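Local coordinates for putative major capsid protein (Cafeteriavirus-dependent mavirus, PDB 6G44) that probably builds the icosahedral shell of the virophage particle as a trimeric capsomer of double jelly-roll subunits, at residues L321-M326 with Y468-V472; K84-D89 with G192-V196. One frame throughout, in Å; residues are numbered along the deposited sequence.

Read from the N terminus, the chain shows how a double jelly-roll is fastened by pairings distant in sequence. Strand 74-84 ends in the loop holding Lys84-Asp89, and 103 residues on, Gly192-Val196 returns to start strand 195-205; contact 2 closes that excursion where two neighbouring strands of the ten-stranded antiparallel sheet run out into loops. The chain then runs into the second half, where Leu321-Met326 on strand 319-328 waits 142 residues for Tyr468-Val472 on strand 464-482. Contact 1 closes this later loop by joining two different sheets. The loops follow in series, neither nested nor crossed, and the contact centres lie about 43 Å apart, one at the surface and one buried.

Contact 1 of 2, residues L321-M326 with Y468-V472; sequences LTTHSM and YKLEV
A hydrophobic face-to-face contact between two sheets brings Leu321, Thr323 and Met326 against Leu470 and Val472 in the buried interior of the second half of the chain. No hydrogen bond crosses it; side chains do the joining, and the nearest CA atoms, those of Leu321 and Leu470, stay 6.6 Å apart. Leu321 sets CD1 against Leu470 CB, 3.9 Å away, while the same methyl lies 3.7 Å from Tyr468 O. Leu470 CD2 comes 3.5 Å from Leu321 O and 3.8 Å from Thr323 CG2. This is the sandwich principle of a viral jelly-roll: strand 319-328, at an edge of a four-stranded sheet, faces strand 464-482 of the opposing sheet. Leu470 and Val472, two apart, face Leu321 and Thr323. Thr323 uses its methyl for the sandwich and its hydroxyl for its own sheet. CG2 also touches Val472 CG2 at 3.8 Å, and the Thr323 side chain crosses those of Leu470 and Val472 at about a right angle, whereas OG1 donates to His324 O at 2.8 Å and is also hydrogen-bonded to Val452 N. The chain turns irregularly through His324 and Ser325 before Met326 points back inward; its bend at chi3 (-74°) brings CE to 4.0 Å from Val472 CG1, with the sulfur beside Val472 CB. Val337 and Val339 of strand 334-341 pack on Leu470 as well.

Contact 2 of 2, residues K84-D89 with G192-V196; sequences KNILAD and GSTSV
Ile86 meets Thr194 and Val196 in stages along its side chain. CB lies 3.5 Å from Thr194 O, CG1 passes the same oxygen at a longer distance, and CD1 reaches Val196 CG1 at 4.0 Å. Chi1 of -55° keeps CG1 beside the backbone N and hence near Thr194 O, the acceptor of that N-H. The bond from Ile86 N to Thr194 O is 2.9 Å long, with an N-H...O angle of 151°. In return, Thr194 CA makes a bent CA-H...O contact of 3.1 Å with Ile86 O, and Thr194 CG2 lies near Ala88. The principle illustrated is the fraying of a jelly-roll sheet into loops: strands 74-84 and 195-205 pair antiparallel, and past Ile86 the polar links between the segments run through water. Ser193 O receives two waters, one also donating to Leu87 O and the other accepting from Asp89 N. At the exposed end another donates to Asp89 OD1, 2.7 Å away, and accepts from Gly192 N. Beside the direct bond, a fourth accepts from Asn85 N and hydrogen-bonds Thr194 OG1. Lys84 lays CG near Ser195 CB, then extends to a salt bridge with Asp260.

Contact 1 of 2, residues L321-M326 with Y468-V472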
ATOM      1  N   LEU C 321     -26.534 -18.494 -19.465  1.00 15.36           N
ATOM      2  CA  LEU C 321     -26.808 -17.630 -20.609  1.00 15.24           C
ATOM      3  C   LEU C 321     -25.694 -17.857 -21.609  1.00 15.94           C
ATOM      4  O   LEU C 321     -24.523 -18.008 -21.236  1.00 15.62           O
ATOM      5  CB  LEU C 321     -26.874 -16.157 -20.203  1.00 15.57           C
ATOM      6  CG  LEU C 321     -28.126 -15.640 -19.501  1.00 15.80           C
ATOM      7  CD1 LEU C 321     -27.944 -14.228 -18.957  1.00 16.88           C
ATOM      8  CD2 LEU C 321     -29.298 -15.675 -20.484  1.00 16.85           C
ATOM      9  N   THR C 322     -26.061 -17.874 -22.895  1.00 15.65           N
ATOM     10  CA  THR C 322     -25.110 -18.034 -23.972  1.00 15.98           C
ATOM     11  C   THR C 322     -25.354 -16.971 -25.037  1.00 16.33           C
ATOM     12  O   THR C 322     -26.470 -16.862 -25.561  1.00 16.14           O
ATOM     13  CB  THR C 322     -25.228 -19.431 -24.630  1.00 16.46           C
ATOM     14  OG1 THR C 322     -25.114 -20.460 -23.630  1.00 17.08           O
ATOM     15  CG2 THR C 322     -24.154 -19.638 -25.665  1.00 17.55           C
ATOM     16  N   THR C 323     -24.313 -16.214 -25.392  1.00 15.87           N
ATOM     17  CA  THR C 323     -24.454 -15.206 -26.436  1.00 16.38           C
ATOM     18  C   THR C 323     -24.780 -15.878 -27.761  1.00 17.57           C
ATOM     19  O   THR C 323     -24.480 -17.043 -27.975  1.00 17.69           O
ATOM     20  CB  THR C 323     -23.171 -14.372 -26.664  1.00 16.07           C
ATOM     21  OG1 THR C 323     -22.122 -15.201 -27.166  1.00 16.57           O
ATOM     22  CG2 THR C 323     -22.729 -13.660 -25.378  1.00 17.44           C
ATOM     23  N   HIS C 324     -25.372 -15.107 -28.661  1.00 18.79           N
ATOM     24  CA  HIS C 324     -25.379 -15.483 -30.060  1.00 20.75           C
ATOM     25  C   HIS C 324     -23.929 -15.435 -30.547  1.00 20.38           C
ATOM     26  O   HIS C 324     -23.035 -14.902 -29.849  1.00 20.59           O
ATOM     27  CB  HIS C 324     -26.259 -14.524 -30.851  1.00 23.60           C
ATOM     28  CG  HIS C 324     -27.693 -14.535 -30.415  1.00 25.74           C
ATOM     29  ND1 HIS C 324     -28.444 -15.690 -30.372  1.00 30.60           N
ATOM     30  CD2 HIS C 324     -28.502 -13.543 -29.972  1.00 28.14           C
ATOM     31  CE1 HIS C 324     -29.662 -15.406 -29.938  1.00 29.28           C
ATOM     32  NE2 HIS C 324     -29.722 -14.110 -29.690  1.00 29.93           N
ATOM     33  N   SER C 325     -23.648 -15.996 -31.718  1.00 19.47           N
ATOM     34  CA  SER C 325     -22.305 -15.924 -32.283  1.00 20.31           C
ATOM     35  C   SER C 325     -21.961 -14.471 -32.546  1.00 20.16           C
ATOM     36  O   SER C 325     -22.781 -13.721 -33.073  1.00 21.63           O
ATOM     37  CB  SER C 325     -22.187 -16.779 -33.565  1.00 22.02           C
ATOM     38  OG  SER C 325     -20.864 -16.777 -34.064  1.00 24.61           O
ATOM     39  N   MET C 326     -20.777 -14.061 -32.106  1.00 18.19           N
ATOM     40  CA  MET C 326     -20.279 -12.705 -32.277  1.00 18.59           C
ATOM     41  C   MET C 326     -19.194 -12.711 -33.343  1.00 18.41           C
ATOM     42  O   MET C 326     -18.129 -13.336 -33.166  1.00 19.16           O
ATOM     43  CB  MET C 326     -19.712 -12.177 -30.948  1.00 18.11           C
ATOM     44  CG  MET C 326     -20.767 -12.089 -29.858  1.00 18.17           C
ATOM     45  SD  MET C 326     -20.076 -11.662 -28.239  1.00 18.51           S
ATOM     46  CE  MET C 326     -19.279 -13.183 -27.736  1.00 17.94           C
ATOM     47  N   TYR C 468     -31.517 -10.725 -15.881  1.00 16.33           N
ATOM     48  CA  TYR C 468     -30.046 -10.588 -15.914  1.00 16.32           C
ATOM     49  C   TYR C 468     -29.565 -10.588 -17.349  1.00 16.55           C
ATOM     50  O   TYR C 468     -30.118 -11.297 -18.206  1.00 16.14           O
ATOM     51  CB  TYR C 468     -29.327 -11.706 -15.105  1.00 16.70           C
ATOM     52  CG  TYR C 468     -29.425 -11.418 -13.624  1.00 16.79           C
ATOM     53  CD1 TYR C 468     -30.598 -11.674 -12.934  1.00 16.18           C
ATOM     54  CD2 TYR C 468     -28.382 -10.794 -12.932  1.00 16.81           C
ATOM     55  CE1 TYR C 468     -30.736 -11.343 -11.598  1.00 16.19           C
ATOM     56  CE2 TYR C 468     -28.504 -10.468 -11.591  1.00 17.82           C
ATOM     57  CZ  TYR C 468     -29.688 -10.739 -10.937  1.00 16.67           C
ATOM     58  OH  TYR C 468     -29.782 -10.384  -9.638  1.00 18.12           O
ATOM     59  N   LYS C 469     -28.532  -9.785 -17.603  1.00 15.50           N
ATOM     60  CA  LYS C 469     -27.971  -9.620 -18.934  1.00 15.94           C
ATOM     61  C   LYS C 469     -26.494 -10.017 -18.943  1.00 15.14           C
ATOM     62  O   LYS C 469     -25.678  -9.413 -18.248  1.00 14.30           O
ATOM     63  CB  LYS C 469     -28.130  -8.187 -19.401  1.00 17.70           C
ATOM     64  CG  LYS C 469     -27.604  -7.912 -20.791  1.00 20.44           C
ATOM     65  CD  LYS C 469     -27.670  -6.433 -21.147  1.00 23.26           C
ATOM     66  CE  LYS C 469     -29.072  -5.998 -21.501  1.00 28.01           C
ATOM     67  NZ  LYS C 469     -29.084  -4.628 -22.080  1.00 30.86           N
ATOM     68  N   LEU C 470     -26.166 -11.008 -19.751  1.00 14.06           N
ATOM     69  CA  LEU C 470     -24.770 -11.383 -20.054  1.00 13.85           C
ATOM     70  C   LEU C 470     -24.243 -10.395 -21.085  1.00 14.54           C
ATOM     71  O   LEU C 470     -24.862 -10.197 -22.132  1.00 15.32           O
ATOM     72  CB  LEU C 470     -24.693 -12.817 -20.590  1.00 14.22           C
ATOM     73  CG  LEU C 470     -23.387 -13.261 -21.243  1.00 13.99           C
ATOM     74  CD1 LEU C 470     -22.182 -13.134 -20.302  1.00 13.54           C
ATOM     75  CD2 LEU C 470     -23.458 -14.670 -21.788  1.00 14.48           C
ATOM     76  N   GLU C 471     -23.113  -9.749 -20.797  1.00 14.31           N
ATOM     77  CA  GLU C 471     -22.473  -8.825 -21.717  1.00 14.60           C
ATOM     78  C   GLU C 471     -21.034  -9.262 -21.913  1.00 14.03           C
ATOM     79  O   GLU C 471     -20.350  -9.639 -20.939  1.00 13.90           O
ATOM     80  CB  GLU C 471     -22.483  -7.407 -21.173  1.00 16.49           C
ATOM     81  CG  GLU C 471     -23.868  -6.768 -21.079  1.00 18.51           C
ATOM     82  CD  GLU C 471     -23.801  -5.340 -20.550  1.00 20.76           C
ATOM     83  OE1 GLU C 471     -23.398  -5.198 -19.375  1.00 22.05           O
ATOM     84  OE2 GLU C 471     -24.134  -4.368 -21.293  1.00 24.90           O
ATOM     85  N   VAL C 472     -20.580  -9.225 -23.161  1.00 12.81           N
ATOM     86  CA  VAL C 472     -19.198  -9.516 -23.535  1.00 12.72           C
ATOM     87  C   VAL C 472     -18.661  -8.263 -24.195  1.00 13.45           C
ATOM     88  O   VAL C 472     -19.201  -7.807 -25.210  1.00 13.93           O
ATOM     89  CB  VAL C 472     -19.072 -10.735 -24.467  1.00 13.02           C
ATOM     90  CG1 VAL C 472     -17.609 -11.003 -24.812  1.00 13.40           C
ATOM     91  CG2 VAL C 472     -19.737 -11.927 -23.799  1.00 13.64           C
TER

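Contact 2 of 2, residues K84-D89 with G192-V196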
ATOM      1  N   LYS C  84     -35.091  13.058   0.519  1.00 15.22           N
ATOM      2  CA  LYS C  84     -36.351  13.015   1.274  1.00 16.28           C
ATOM      3  C   LYS C  84     -36.720  11.597   1.675  1.00 16.56           C
ATOM      4  O   LYS C  84     -36.201  10.618   1.121  1.00 16.12           O
ATOM      5  CB  LYS C  84     -37.488  13.608   0.432  1.00 17.58           C
ATOM      6  CG  LYS C  84     -37.227  15.027  -0.036  1.00 20.66           C
ATOM      7  CD  LYS C  84     -38.364  15.518  -0.931  1.00 24.12           C
ATOM      8  CE  LYS C  84     -37.924  16.663  -1.814  1.00 28.57           C
ATOM      9  NZ  LYS C  84     -38.796  16.822  -3.024  1.00 32.69           N
ATOM     10  N   ASN C  85     -37.650  11.514   2.640  1.00 16.21           N
ATOM     11  CA  ASN C  85     -38.226  10.243   3.157  1.00 17.01           C
ATOM     12  C   ASN C  85     -37.338   9.575   4.211  1.00 16.26           C
ATOM     13  O   ASN C  85     -37.469   8.376   4.459  1.00 16.75           O
ATOM     14  CB  ASN C  85     -38.579   9.222   2.052  1.00 17.65           C
ATOM     15  CG  ASN C  85     -39.516   9.781   0.993  1.00 18.42           C
ATOM     16  OD1 ASN C  85     -40.237  10.765   1.234  1.00 20.65           O
ATOM     17  ND2 ASN C  85     -39.486   9.180  -0.190  1.00 19.65           N
ATOM     18  N   ILE C  86     -36.490  10.365   4.871  1.00 16.64           N
ATOM     19  CA  ILE C  86     -35.637   9.878   5.943  1.00 16.69           C
ATOM     20  C   ILE C  86     -36.406   9.916   7.251  1.00 16.94           C
ATOM     21  O   ILE C  86     -36.905  10.961   7.635  1.00 17.37           O
ATOM     22  CB  ILE C  86     -34.369  10.743   6.091  1.00 16.95           C
ATOM     23  CG1 ILE C  86     -33.599  10.835   4.764  1.00 17.08           C
ATOM     24  CG2 ILE C  86     -33.459  10.185   7.185  1.00 16.88           C
ATOM     25  CD1 ILE C  86     -32.523  11.891   4.786  1.00 17.47           C
ATOM     26  N   LEU C  87     -36.449   8.784   7.950  1.00 16.68           N
ATOM     27  CA  LEU C  87     -37.118   8.710   9.264  1.00 17.91           C
ATOM     28  C   LEU C  87     -36.672   9.863  10.151  1.00 18.49           C
ATOM     29  O   LEU C  87     -35.487  10.184  10.247  1.00 17.05           O
ATOM     30  CB  LEU C  87     -36.830   7.369   9.948  1.00 18.71           C
ATOM     31  CG  LEU C  87     -37.628   7.097  11.238  1.00 20.40           C
ATOM     32  CD1 LEU C  87     -39.086   6.813  10.924  1.00 22.06           C
ATOM     33  CD2 LEU C  87     -37.003   5.926  11.980  1.00 20.60           C
ATOM     34  N   ALA C  88     -37.620  10.515  10.830  1.00 19.44           N
ATOM     35  CA  ALA C  88     -37.287  11.627  11.690  1.00 20.87           C
ATOM     36  C   ALA C  88     -36.305  11.195  12.773  1.00 20.89           C
ATOM     37  O   ALA C  88     -36.331  10.055  13.206  1.00 22.20           O
ATOM     38  CB  ALA C  88     -38.557  12.197  12.323  1.00 21.92           C
ATOM     39  N   ASP C  89     -35.441  12.121  13.183  1.00 23.63           N
ATOM     40  CA  ASP C  89     -34.412  11.886  14.221  1.00 26.17           C
ATOM     41  C   ASP C  89     -33.281  10.945  13.782  1.00 25.39           C
ATOM     42  O   ASP C  89     -32.586  10.386  14.620  1.00 27.04           O
ATOM     43  CB  ASP C  89     -35.019  11.412  15.565  1.00 31.17           C
ATOM     44  CG  ASP C  89     -36.069  12.375  16.099  1.00 36.04           C
ATOM     45  OD1 ASP C  89     -35.771  13.592  16.173  1.00 40.39           O
ATOM     46  OD2 ASP C  89     -37.187  11.914  16.433  1.00 41.37           O
ATOM     47  N   GLY C 192     -37.270  17.458  13.881  1.00 24.97           N
ATOM     48  CA  GLY C 192     -38.318  16.675  13.232  1.00 25.34           C
ATOM     49  C   GLY C 192     -38.218  16.515  11.719  1.00 24.14           C
ATOM     50  O   GLY C 192     -39.097  15.897  11.097  1.00 23.55           O
ATOM     51  N   SER C 193     -37.151  17.039  11.109  1.00 22.95           N
ATOM     52  CA  SER C 193     -37.056  16.992   9.654  1.00 22.29           C
ATOM     53  C   SER C 193     -36.829  15.554   9.157  1.00 20.35           C
ATOM     54  O   SER C 193     -36.284  14.715   9.873  1.00 21.69           O
ATOM     55  CB  SER C 193     -35.979  17.944   9.132  1.00 23.13           C
ATOM     56  OG  SER C 193     -34.725  17.719   9.736  1.00 22.96           O
ATOM     57  N   THR C 194     -37.307  15.307   7.947  1.00 19.02           N
ATOM     58  CA  THR C 194     -37.238  14.013   7.289  1.00 18.86           C
ATOM     59  C   THR C 194     -36.474  14.126   5.951  1.00 17.91           C
ATOM     60  O   THR C 194     -36.550  13.255   5.091  1.00 17.46           O
ATOM     61  CB  THR C 194     -38.637  13.443   7.030  1.00 19.80           C
ATOM     62  OG1 THR C 194     -39.402  14.385   6.276  1.00 19.97           O
ATOM     63  CG2 THR C 194     -39.334  13.144   8.371  1.00 20.21           C
ATOM     64  N   SER C 195     -35.752  15.225   5.795  1.00 18.89           N
ATOM     65  CA  SER C 195     -34.968  15.470   4.597  1.00 17.85           C
ATOM     66  C   SER C 195     -33.681  16.190   4.942  1.00 17.92           C
ATOM     67  O   SER C 195     -33.560  16.803   5.999  1.00 19.20           O
ATOM     68  CB  SER C 195     -35.766  16.270   3.588  1.00 19.75           C
ATOM     69  OG  SER C 195     -36.128  17.541   4.112  1.00 22.42           O
ATOM     70  N   VAL C 196     -32.716  16.119   4.023  1.00 16.04           N
ATOM     71  CA  VAL C 196     -31.453  16.821   4.180  0.50 15.34           C
ATOM     72  C   VAL C 196     -31.037  17.401   2.825  1.00 15.18           C
ATOM     73  O   VAL C 196     -31.340  16.811   1.796  1.00 14.63           O
ATOM     74  CB  VAL C 196     -30.384  15.871   4.790  0.50 15.16           C
ATOM     75  CG1 VAL C 196     -29.973  14.775   3.820  0.50 14.84           C
ATOM     76  CG2 VAL C 196     -29.164  16.634   5.274  0.50 14.36           C
TER
HETATM   77  O   HOH W   1     -39.137  13.817   3.506  1.00 22.67           O
HETATM   78  O   HOH W   2     -34.156  12.613   9.870  1.00 22.71           O
HETATM   79  O   HOH W   3     -35.328  14.888  12.504  1.00 30.33           O
HETATM   80  O   HOH W   4     -35.244  15.926  14.940  1.00 39.12           O